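Restriction endonuclease EcoP15I, modification subunit (Escherichia coli, PDB 4ZCF) methylates the target adenine of its 5'-CAGCAG-3' recognition site at N6, using S-adenosyl-L-methionine, and pairs with the Res subunit for DNA restriction. Local coordinates at residues A79-H84 and F507-L512; S93-I98 and Y462-V467; G313-S318 and E376-A381. All blocks are in the same frame, centred on the assembly; numbering follows the deposited sequence.

Interaction 1 of 3, residues A79-H84 and F507-L512; sequences AEDKTH and FKVYQL
His84 lies with its imidazole partly over one face of the Phe507 ring, NE2 offset toward the rim and CE1 of His84 3.5 Å from CZ of Phe507. The rings meet obliquely, their planes at 51°. The same imidazole takes CG2 of Val509 over one of its own faces, 3.7 Å from the ring centroid, and at its edge NE2 gives a weak, bent hydrogen bond to Phe507 O. Its CG stands anti to the backbone N (chi1 -171°), which carries the ring down from the helix that starts at 82 to strand 508-514. Asp81 caps that helix: OD1 receives His84 N from above the carboxylate plane, while OD2 forms a salt bridge with Lys492. CB of Asp81 packs 3.7 Å from CB of Val509, and the N of Asp81 donates to Val509 O. Ala79 and Gln511 exchange two backbone bonds as an antiparallel hydrogen-bonded pair. Between these, Glu80 runs alongside Tyr510, CG of Glu80 3.4 Å from CE1 of Tyr510 and the carboxylate 19° from the phenol plane. OE2 of Glu80 forms a salt bridge with Lys82 NZ at 2.9 Å, and its OE1 accepts from Asn85. Strand 76-80, outermost within this chain in the mixed methyltransferase sheet, and the helix after it are thus held by two chemistries, a buried imidazole gripped mainly by apolar groups and a partly exposed carboxylate whose charge is probably balanced by Lys82.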
loop_
_atom_site.group_PDB
_atom_site.type_symbol
_atom_site.label_atom_id
_atom_site.label_comp_id
_atom_site.label_asym_id
_atom_site.label_seq_id
_atom_site.Cartn_x
_atom_site.Cartn_y
_atom_site.Cartn_z
ATOM N N ALA A 79 -22.331 -6.885 22.041
ATOM C CA ALA A 79 -23.743 -6.685 22.304
ATOM C C ALA A 79 -24.103 -5.275 21.922
ATOM O O ALA A 79 -23.230 -4.411 21.861
ATOM C CB ALA A 79 -24.058 -6.931 23.766
ATOM N N GLU A 80 -25.404 -5.057 21.671
ATOM C CA GLU A 80 -26.039 -3.797 21.296
ATOM C C GLU A 80 -26.341 -2.955 22.496
ATOM O O GLU A 80 -26.526 -3.486 23.587
ATOM C CB GLU A 80 -27.426 -4.096 20.719
ATOM C CG GLU A 80 -27.471 -4.764 19.376
ATOM C CD GLU A 80 -28.872 -4.727 18.811
ATOM O OE1 GLU A 80 -29.236 -3.712 18.174
ATOM O OE2 GLU A 80 -29.623 -5.699 19.051
ATOM N N ASP A 81 -26.531 -1.646 22.269
ATOM C CA ASP A 81 -27.093 -0.744 23.267
ATOM C C ASP A 81 -28.550 -0.772 22.830
ATOM O O ASP A 81 -28.918 -0.049 21.895
ATOM C CB ASP A 81 -26.531 0.690 23.184
ATOM C CG ASP A 81 -27.029 1.604 24.295
ATOM O OD1 ASP A 81 -28.232 1.551 24.618
ATOM O OD2 ASP A 81 -26.215 2.368 24.836
ATOM N N LYS A 82 -29.339 -1.700 23.419
ATOM C CA LYS A 82 -30.760 -1.933 23.084
ATOM C C LYS A 82 -31.615 -0.671 23.154
ATOM O O LYS A 82 -32.408 -0.455 22.247
ATOM C CB LYS A 82 -31.380 -3.079 23.922
ATOM C CG LYS A 82 -30.649 -4.430 23.840
ATOM C CD LYS A 82 -30.973 -5.232 22.577
ATOM C CE LYS A 82 -30.081 -6.451 22.439
ATOM N NZ LYS A 82 -30.496 -7.323 21.302
ATOM N N THR A 83 -31.433 0.172 24.205
ATOM C CA THR A 83 -32.171 1.433 24.389
ATOM C C THR A 83 -31.929 2.342 23.159
ATOM O O THR A 83 -32.882 2.640 22.422
ATOM C CB THR A 83 -31.821 2.110 25.747
ATOM O OG1 THR A 83 -31.821 1.145 26.798
ATOM C CG2 THR A 83 -32.782 3.245 26.109
ATOM N N HIS A 84 -30.641 2.695 22.906
ATOM C CA HIS A 84 -30.211 3.504 21.769
ATOM C C HIS A 84 -30.701 2.957 20.398
ATOM O O HIS A 84 -31.292 3.706 19.624
ATOM C CB HIS A 84 -28.671 3.722 21.780
ATOM C CG HIS A 84 -28.191 4.720 20.752
ATOM N ND1 HIS A 84 -27.947 6.045 21.084
ATOM C CD2 HIS A 84 -27.987 4.566 19.425
ATOM C CE1 HIS A 84 -27.590 6.635 19.963
ATOM N NE2 HIS A 84 -27.607 5.789 18.941
ATOM N N PHE A 507 -27.609 6.300 14.087
ATOM C CA PHE A 507 -26.529 5.322 14.120
ATOM C C PHE A 507 -26.828 4.297 15.219
ATOM O O PHE A 507 -27.466 4.639 16.219
ATOM C CB PHE A 507 -25.159 6.016 14.390
ATOM C CG PHE A 507 -25.045 6.724 15.725
ATOM C CD1 PHE A 507 -25.651 7.954 15.932
ATOM C CD2 PHE A 507 -24.336 6.150 16.779
ATOM C CE1 PHE A 507 -25.578 8.581 17.170
ATOM C CE2 PHE A 507 -24.248 6.789 18.013
ATOM C CZ PHE A 507 -24.866 8.002 18.200
ATOM N N LYS A 508 -26.320 3.053 15.053
ATOM C CA LYS A 508 -26.466 1.995 16.043
ATOM C C LYS A 508 -25.222 1.913 16.919
ATOM O O LYS A 508 -24.114 2.169 16.447
ATOM C CB LYS A 508 -26.786 0.655 15.374
ATOM C CG LYS A 508 -28.278 0.480 15.073
ATOM C CD LYS A 508 -28.603 -0.627 14.073
ATOM C CE LYS A 508 -28.221 -2.038 14.474
ATOM N NZ LYS A 508 -28.500 -3.013 13.377
ATOM N N VAL A 509 -25.422 1.621 18.218
ATOM C CA VAL A 509 -24.351 1.468 19.215
ATOM C C VAL A 509 -24.171 -0.035 19.517
ATOM O O VAL A 509 -25.146 -0.781 19.577
ATOM C CB VAL A 509 -24.544 2.337 20.503
ATOM C CG1 VAL A 509 -23.431 2.110 21.527
ATOM C CG2 VAL A 509 -24.623 3.816 20.157
ATOM N N TYR A 510 -22.907 -0.454 19.631
ATOM C CA TYR A 510 -22.435 -1.789 19.958
ATOM C C TYR A 510 -21.302 -1.619 20.928
ATOM O O TYR A 510 -20.659 -0.569 20.924
ATOM C CB TYR A 510 -21.957 -2.526 18.705
ATOM C CG TYR A 510 -23.101 -3.088 17.908
ATOM C CD1 TYR A 510 -23.620 -4.342 18.194
ATOM C CD2 TYR A 510 -23.728 -2.332 16.926
ATOM C CE1 TYR A 510 -24.703 -4.854 17.482
ATOM C CE2 TYR A 510 -24.828 -2.825 16.221
ATOM C CZ TYR A 510 -25.328 -4.075 16.521
ATOM O OH TYR A 510 -26.382 -4.575 15.800
ATOM N N GLN A 511 -21.101 -2.605 21.799
ATOM C CA GLN A 511 -20.057 -2.577 22.825
ATOM C C GLN A 511 -19.463 -3.953 23.110
ATOM O O GLN A 511 -20.139 -4.969 22.950
ATOM C CB GLN A 511 -20.586 -1.950 24.126
ATOM C CG GLN A 511 -21.851 -2.614 24.681
ATOM C CD GLN A 511 -22.495 -1.718 25.688
ATOM O OE1 GLN A 511 -22.017 -1.563 26.820
ATOM N NE2 GLN A 511 -23.557 -1.049 25.272
ATOM N N LEU A 512 -18.201 -3.978 23.547
ATOM C CA LEU A 512 -17.550 -5.227 23.926
ATOM C C LEU A 512 -18.094 -5.692 25.285
ATOM O O LEU A 512 -18.288 -4.867 26.192
ATOM C CB LEU A 512 -16.019 -5.076 24.005
ATOM C CG LEU A 512 -15.234 -4.921 22.726
ATOM C CD1 LEU A 512 -13.788 -4.716 23.047
ATOM C CD2 LEU A 512 -15.430 -6.108 21.785
#

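Interaction 2 of 3, residues S93-I98 and Y462-V467; sequences SQHLLI and YQFITV
His95 and Phe464 make the tight end of this contact. CB of His95 sits over the centre of the phenyl face, 3.5 Å from its centroid, while the imidazole, tilted 27° to that ring, is slid aside and barely overlaps it. ND1 of His95 accepts the backbone N-H of Phe464, whose N lies close to the imidazole plane, at 3.1 Å in an almost straight bond. Beyond it three backbone bonds zip strands 96-99 and 461-468 together in parallel: Leu96 N to Phe464 O, Thr466 N to Leu96 O, Ile98 N to Thr466 O. On one face Leu96 CD1 meets Ile465 CG1 at 3.8 Å, and Ile98 CD1 reaches Ile465 CG2 at 3.7 Å. At the looser side the exposed Gln94 and the partly exposed Gln463 lie against each other. With an alanine in place of Phe464, CB of His95 would probably lose the flat surface beneath it, and the imidazole would be likely to turn more easily. Phe452 also meets the phenyl ring edge-to-face. Because ND1 accepts a peptide N-H, it carries no proton in this bond; the imidazole here probably stands in for a backbone acceptor where the strand pairing begins, within the Rossmann-like methyltransferase sheet.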
loop_
_atom_site.group_PDB
_atom_site.type_symbol
_atom_site.label_atom_id
_atom_site.label_comp_id
_atom_site.label_asym_id
_atom_site.label_seq_id
_atom_site.Cartn_x
_atom_site.Cartn_y
_atom_site.Cartn_z
ATOM N N SER A 93 -30.694 2.040 10.961
ATOM C CA SER A 93 -29.503 2.783 10.608
ATOM C C SER A 93 -28.359 1.946 10.087
ATOM O O SER A 93 -28.067 0.854 10.605
ATOM C CB SER A 93 -29.061 3.712 11.726
ATOM O OG SER A 93 -28.230 4.715 11.167
ATOM N N GLN A 94 -27.723 2.488 9.026
ATOM C CA GLN A 94 -26.583 1.883 8.362
ATOM C C GLN A 94 -25.264 2.252 9.021
ATOM O O GLN A 94 -24.245 1.672 8.674
ATOM C CB GLN A 94 -26.586 2.213 6.862
ATOM C CG GLN A 94 -27.443 1.224 6.062
ATOM C CD GLN A 94 -26.922 0.940 4.665
ATOM O OE1 GLN A 94 -26.507 -0.186 4.355
ATOM N NE2 GLN A 94 -26.968 1.942 3.781
ATOM N N HIS A 95 -25.302 3.150 10.024
ATOM C CA HIS A 95 -24.145 3.678 10.734
ATOM C C HIS A 95 -23.871 2.996 12.069
ATOM O O HIS A 95 -24.801 2.739 12.833
ATOM C CB HIS A 95 -24.288 5.195 10.912
ATOM C CG HIS A 95 -24.567 5.926 9.637
ATOM N ND1 HIS A 95 -23.588 6.117 8.686
ATOM C CD2 HIS A 95 -25.730 6.430 9.166
ATOM C CE1 HIS A 95 -24.168 6.776 7.697
ATOM N NE2 HIS A 95 -25.453 6.980 7.941
ATOM N N LEU A 96 -22.577 2.734 12.374
ATOM C CA LEU A 96 -22.191 2.062 13.624
ATOM C C LEU A 96 -21.197 2.826 14.452
ATOM O O LEU A 96 -20.248 3.361 13.927
ATOM C CB LEU A 96 -21.617 0.630 13.369
ATOM C CG LEU A 96 -22.339 -0.284 12.377
ATOM C CD1 LEU A 96 -21.449 -1.417 11.941
ATOM C CD2 LEU A 96 -23.665 -0.776 12.930
ATOM N N LEU A 97 -21.379 2.799 15.765
ATOM C CA LEU A 97 -20.440 3.308 16.757
ATOM C C LEU A 97 -20.213 2.132 17.743
ATOM O O LEU A 97 -21.183 1.553 18.256
ATOM C CB LEU A 97 -20.914 4.614 17.444
ATOM C CG LEU A 97 -20.203 4.994 18.749
ATOM C CD1 LEU A 97 -18.750 5.443 18.517
ATOM C CD2 LEU A 97 -20.988 6.031 19.512
ATOM N N ILE A 98 -18.939 1.720 17.910
ATOM C CA ILE A 98 -18.544 0.590 18.760
ATOM C C ILE A 98 -17.662 1.016 19.911
ATOM O O ILE A 98 -16.699 1.767 19.718
ATOM C CB ILE A 98 -17.969 -0.611 17.978
ATOM C CG1 ILE A 98 -18.792 -0.891 16.727
ATOM C CG2 ILE A 98 -17.928 -1.856 18.863
ATOM C CD1 ILE A 98 -17.978 -1.217 15.567
ATOM N N TYR A 462 -22.782 7.024 2.118
ATOM C CA TYR A 462 -21.681 6.279 2.728
ATOM C C TYR A 462 -22.206 5.732 4.056
ATOM O O TYR A 462 -23.214 6.218 4.565
ATOM C CB TYR A 462 -20.455 7.169 3.029
ATOM C CG TYR A 462 -19.987 8.049 1.895
ATOM C CD1 TYR A 462 -19.348 7.507 0.778
ATOM C CD2 TYR A 462 -20.092 9.434 1.975
ATOM C CE1 TYR A 462 -18.907 8.318 -0.269
ATOM C CE2 TYR A 462 -19.620 10.252 0.951
ATOM C CZ TYR A 462 -19.052 9.687 -0.180
ATOM O OH TYR A 462 -18.614 10.490 -1.196
ATOM N N GLN A 463 -21.526 4.737 4.628
ATOM C CA GLN A 463 -21.899 4.225 5.936
ATOM C C GLN A 463 -20.683 4.408 6.807
ATOM O O GLN A 463 -19.562 4.147 6.375
ATOM C CB GLN A 463 -22.271 2.746 5.874
ATOM C CG GLN A 463 -23.214 2.402 4.744
ATOM C CD GLN A 463 -23.041 0.966 4.370
ATOM O OE1 GLN A 463 -23.484 0.053 5.087
ATOM N NE2 GLN A 463 -22.351 0.742 3.254
ATOM N N PHE A 464 -20.871 4.890 8.007
ATOM C CA PHE A 464 -19.720 5.042 8.870
ATOM C C PHE A 464 -19.671 3.937 9.919
ATOM O O PHE A 464 -20.710 3.487 10.409
ATOM C CB PHE A 464 -19.658 6.459 9.510
ATOM C CG PHE A 464 -20.596 6.774 10.664
ATOM C CD1 PHE A 464 -20.411 6.189 11.920
ATOM C CD2 PHE A 464 -21.588 7.743 10.531
ATOM C CE1 PHE A 464 -21.257 6.502 12.996
ATOM C CE2 PHE A 464 -22.429 8.062 11.610
ATOM C CZ PHE A 464 -22.255 7.444 12.834
ATOM N N ILE A 465 -18.457 3.533 10.282
ATOM C CA ILE A 465 -18.186 2.622 11.380
ATOM C C ILE A 465 -17.066 3.330 12.118
ATOM O O ILE A 465 -16.060 3.643 11.489
ATOM C CB ILE A 465 -17.788 1.171 10.964
ATOM C CG1 ILE A 465 -18.805 0.511 10.040
ATOM C CG2 ILE A 465 -17.515 0.298 12.190
ATOM C CD1 ILE A 465 -18.260 -0.739 9.294
ATOM N N THR A 466 -17.282 3.693 13.400
ATOM C CA THR A 466 -16.265 4.327 14.254
ATOM C C THR A 466 -16.121 3.609 15.587
ATOM O O THR A 466 -17.109 3.192 16.180
ATOM C CB THR A 466 -16.357 5.882 14.394
ATOM O OG1 THR A 466 -17.486 6.260 15.197
ATOM C CG2 THR A 466 -16.345 6.622 13.040
ATOM N N VAL A 467 -14.874 3.472 16.045
ATOM C CA VAL A 467 -14.522 2.797 17.285
ATOM C C VAL A 467 -13.895 3.769 18.288
ATOM O O VAL A 467 -13.072 4.595 17.918
ATOM C CB VAL A 467 -13.652 1.531 17.044
ATOM C CG1 VAL A 467 -13.633 0.643 18.293
ATOM C CG2 VAL A 467 -14.160 0.739 15.831
#

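Interaction 3 of 3, residues G313-S318 and E376-A381; sequences GIYTGS and ELKVYA
With CG set between its backbone N and carbonyl carbon (chi1 68°), Tyr315 stands its ring up from its own strand, and Lys378, CG anti to its own N (chi1 -166°) and extended beyond, reaches across to lie over one face of it. CE of Lys378 lies over the ring centre, 3.7 Å from the centroid, and CG of Lys378 is 3.6 Å from CD1 of Tyr315. NZ is off-centre, in a cation-pi contact at 4.5 Å from the centroid, and also forms a salt bridge with Asp310. Tyr380 lies on the same side of the sheet: CB of Tyr315 packs over its ring face, the two rings stand obliquely at 57°, and the OH of Tyr380 hydrogen-bonds Asp310 as well. Beneath them five backbone bonds join the two central strands of a four-stranded antiparallel sheet lying against the DNA. Thr316 and Val379 bond each other both ways, as do Ser318 and Leu377; Ala381 N to Ile314 O closes the other end. On the opposite face CG2 of Thr316 lies beside CB of Val379, 3.9 Å away. The Glu376 carboxylate lies against the backbone of Gly317. Ser318 packs on a sugar of the bound DNA and Glu376 on a phosphate. The lysine's charge is probably met mainly by Asp310, with the aromatic face adding a weaker contact, while Lys373, bound to OE2 of Glu376, probably tempers the carboxylate's repulsion of the DNA backbone.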
loop_
_atom_site.group_PDB
_atom_site.type_symbol
_atom_site.label_atom_id
_atom_site.label_comp_id
_atom_site.label_asym_id
_atom_site.label_seq_id
_atom_site.Cartn_x
_atom_site.Cartn_y
_atom_site.Cartn_z
ATOM N N GLY A 313 -21.236 28.026 -23.371
ATOM C CA GLY A 313 -20.699 28.410 -22.074
ATOM C C GLY A 313 -19.374 29.142 -22.073
ATOM O O GLY A 313 -18.831 29.483 -23.132
ATOM N N ILE A 314 -18.851 29.375 -20.853
ATOM C CA ILE A 314 -17.560 30.008 -20.572
ATOM C C ILE A 314 -16.458 29.007 -20.906
ATOM O O ILE A 314 -16.578 27.836 -20.566
ATOM C CB ILE A 314 -17.502 30.433 -19.068
ATOM C CG1 ILE A 314 -18.522 31.544 -18.743
ATOM C CG2 ILE A 314 -16.085 30.833 -18.637
ATOM C CD1 ILE A 314 -18.832 31.698 -17.311
ATOM N N TYR A 315 -15.388 29.461 -21.561
ATOM C CA TYR A 315 -14.239 28.615 -21.916
ATOM C C TYR A 315 -12.914 29.363 -21.826
ATOM O O TYR A 315 -12.895 30.574 -21.622
ATOM C CB TYR A 315 -14.413 27.955 -23.312
ATOM C CG TYR A 315 -14.378 28.912 -24.483
ATOM C CD1 TYR A 315 -13.173 29.253 -25.094
ATOM C CD2 TYR A 315 -15.556 29.427 -25.025
ATOM C CE1 TYR A 315 -13.131 30.127 -26.181
ATOM C CE2 TYR A 315 -15.527 30.312 -26.108
ATOM C CZ TYR A 315 -14.312 30.658 -26.682
ATOM O OH TYR A 315 -14.262 31.496 -27.769
ATOM N N THR A 316 -11.812 28.631 -22.029
ATOM C CA THR A 316 -10.440 29.128 -22.019
ATOM C C THR A 316 -9.708 28.723 -23.319
ATOM O O THR A 316 -10.075 27.746 -23.979
ATOM C CB THR A 316 -9.694 28.554 -20.766
ATOM O OG1 THR A 316 -8.552 29.346 -20.444
ATOM C CG2 THR A 316 -9.260 27.086 -20.923
ATOM N N GLY A 317 -8.646 29.456 -23.636
ATOM C CA GLY A 317 -7.736 29.068 -24.693
ATOM C C GLY A 317 -6.631 28.283 -24.000
ATOM O O GLY A 317 -5.833 28.884 -23.288
ATOM N N SER A 318 -6.629 26.926 -24.108
ATOM C CA SER A 318 -5.600 26.121 -23.453
ATOM C C SER A 318 -4.312 26.084 -24.238
ATOM O O SER A 318 -4.193 25.448 -25.277
ATOM C CB SER A 318 -6.101 24.729 -23.069
ATOM O OG SER A 318 -5.443 24.276 -21.891
ATOM N N GLU A 376 -4.094 26.970 -29.709
ATOM C CA GLU A 376 -4.628 26.689 -28.389
ATOM C C GLU A 376 -5.762 25.681 -28.538
ATOM O O GLU A 376 -6.268 25.458 -29.646
ATOM C CB GLU A 376 -5.138 27.988 -27.726
ATOM C CG GLU A 376 -4.057 29.027 -27.480
ATOM C CD GLU A 376 -4.509 30.379 -26.959
ATOM O OE1 GLU A 376 -5.723 30.550 -26.693
ATOM O OE2 GLU A 376 -3.642 31.271 -26.813
ATOM N N LEU A 377 -6.158 25.085 -27.410
ATOM C CA LEU A 377 -7.268 24.141 -27.325
ATOM C C LEU A 377 -8.465 24.766 -26.598
ATOM O O LEU A 377 -8.315 25.332 -25.513
ATOM C CB LEU A 377 -6.819 22.875 -26.597
ATOM C CG LEU A 377 -6.047 21.891 -27.423
ATOM C CD1 LEU A 377 -4.998 21.195 -26.580
ATOM C CD2 LEU A 377 -6.991 20.879 -28.065
ATOM N N LYS A 378 -9.645 24.684 -27.201
ATOM C CA LYS A 378 -10.860 25.212 -26.588
ATOM C C LYS A 378 -11.307 24.230 -25.504
ATOM O O LYS A 378 -11.547 23.035 -25.763
ATOM C CB LYS A 378 -11.940 25.449 -27.649
ATOM C CG LYS A 378 -13.101 26.302 -27.189
ATOM C CD LYS A 378 -13.890 26.742 -28.375
ATOM C CE LYS A 378 -15.277 27.197 -28.026
ATOM N NZ LYS A 378 -15.994 27.772 -29.212
ATOM N N VAL A 379 -11.319 24.729 -24.264
ATOM C CA VAL A 379 -11.661 23.950 -23.076
ATOM C C VAL A 379 -12.687 24.741 -22.280
ATOM O O VAL A 379 -12.383 25.845 -21.853
ATOM C CB VAL A 379 -10.379 23.591 -22.246
ATOM C CG1 VAL A 379 -10.729 23.020 -20.875
ATOM C CG2 VAL A 379 -9.466 22.629 -23.013
ATOM N N TYR A 380 -13.903 24.169 -22.105
ATOM C CA TYR A 380 -15.039 24.744 -21.368
ATOM C C TYR A 380 -14.997 24.431 -19.884
ATOM O O TYR A 380 -14.744 23.292 -19.498
ATOM C CB TYR A 380 -16.361 24.206 -21.928
ATOM C CG TYR A 380 -16.794 24.826 -23.234
ATOM C CD1 TYR A 380 -16.375 24.297 -24.455
ATOM C CD2 TYR A 380 -17.672 25.905 -23.258
ATOM C CE1 TYR A 380 -16.811 24.837 -25.664
ATOM C CE2 TYR A 380 -18.091 26.473 -24.461
ATOM C CZ TYR A 380 -17.679 25.920 -25.661
ATOM O OH TYR A 380 -18.116 26.465 -26.846
ATOM N N ALA A 381 -15.346 25.419 -19.067
ATOM C CA ALA A 381 -15.412 25.353 -17.610
ATOM C C ALA A 381 -16.283 24.199 -17.035
ATOM O O ALA A 381 -16.027 23.735 -15.921
ATOM C CB ALA A 381 -15.899 26.685 -17.071
#

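In the fold
Interactions 1 and 2 belong to one mixed sheet, with centres about 11 Å apart. Strand 508-514 takes strand 76-80 on one edge and strand 96-99 on the other; Lys508 N lies 2.7 Å from His95 O, and CB of Phe507 packs 3.6 Å from CZ of Phe464, so the aromatic clusters of both contacts meet. The predicted S-adenosylmethionine-binding residues 123-126 follow strand 117-122 of this same sheet. Interaction 3 stands apart in a separate four-stranded antiparallel sheet, its centre about 43 Å from that of interaction 2 and about 54 Å from that of interaction 1. Its nearest atom is about 4 Å from the DNA, against about 21 and 36 Å for interactions 2 and 1.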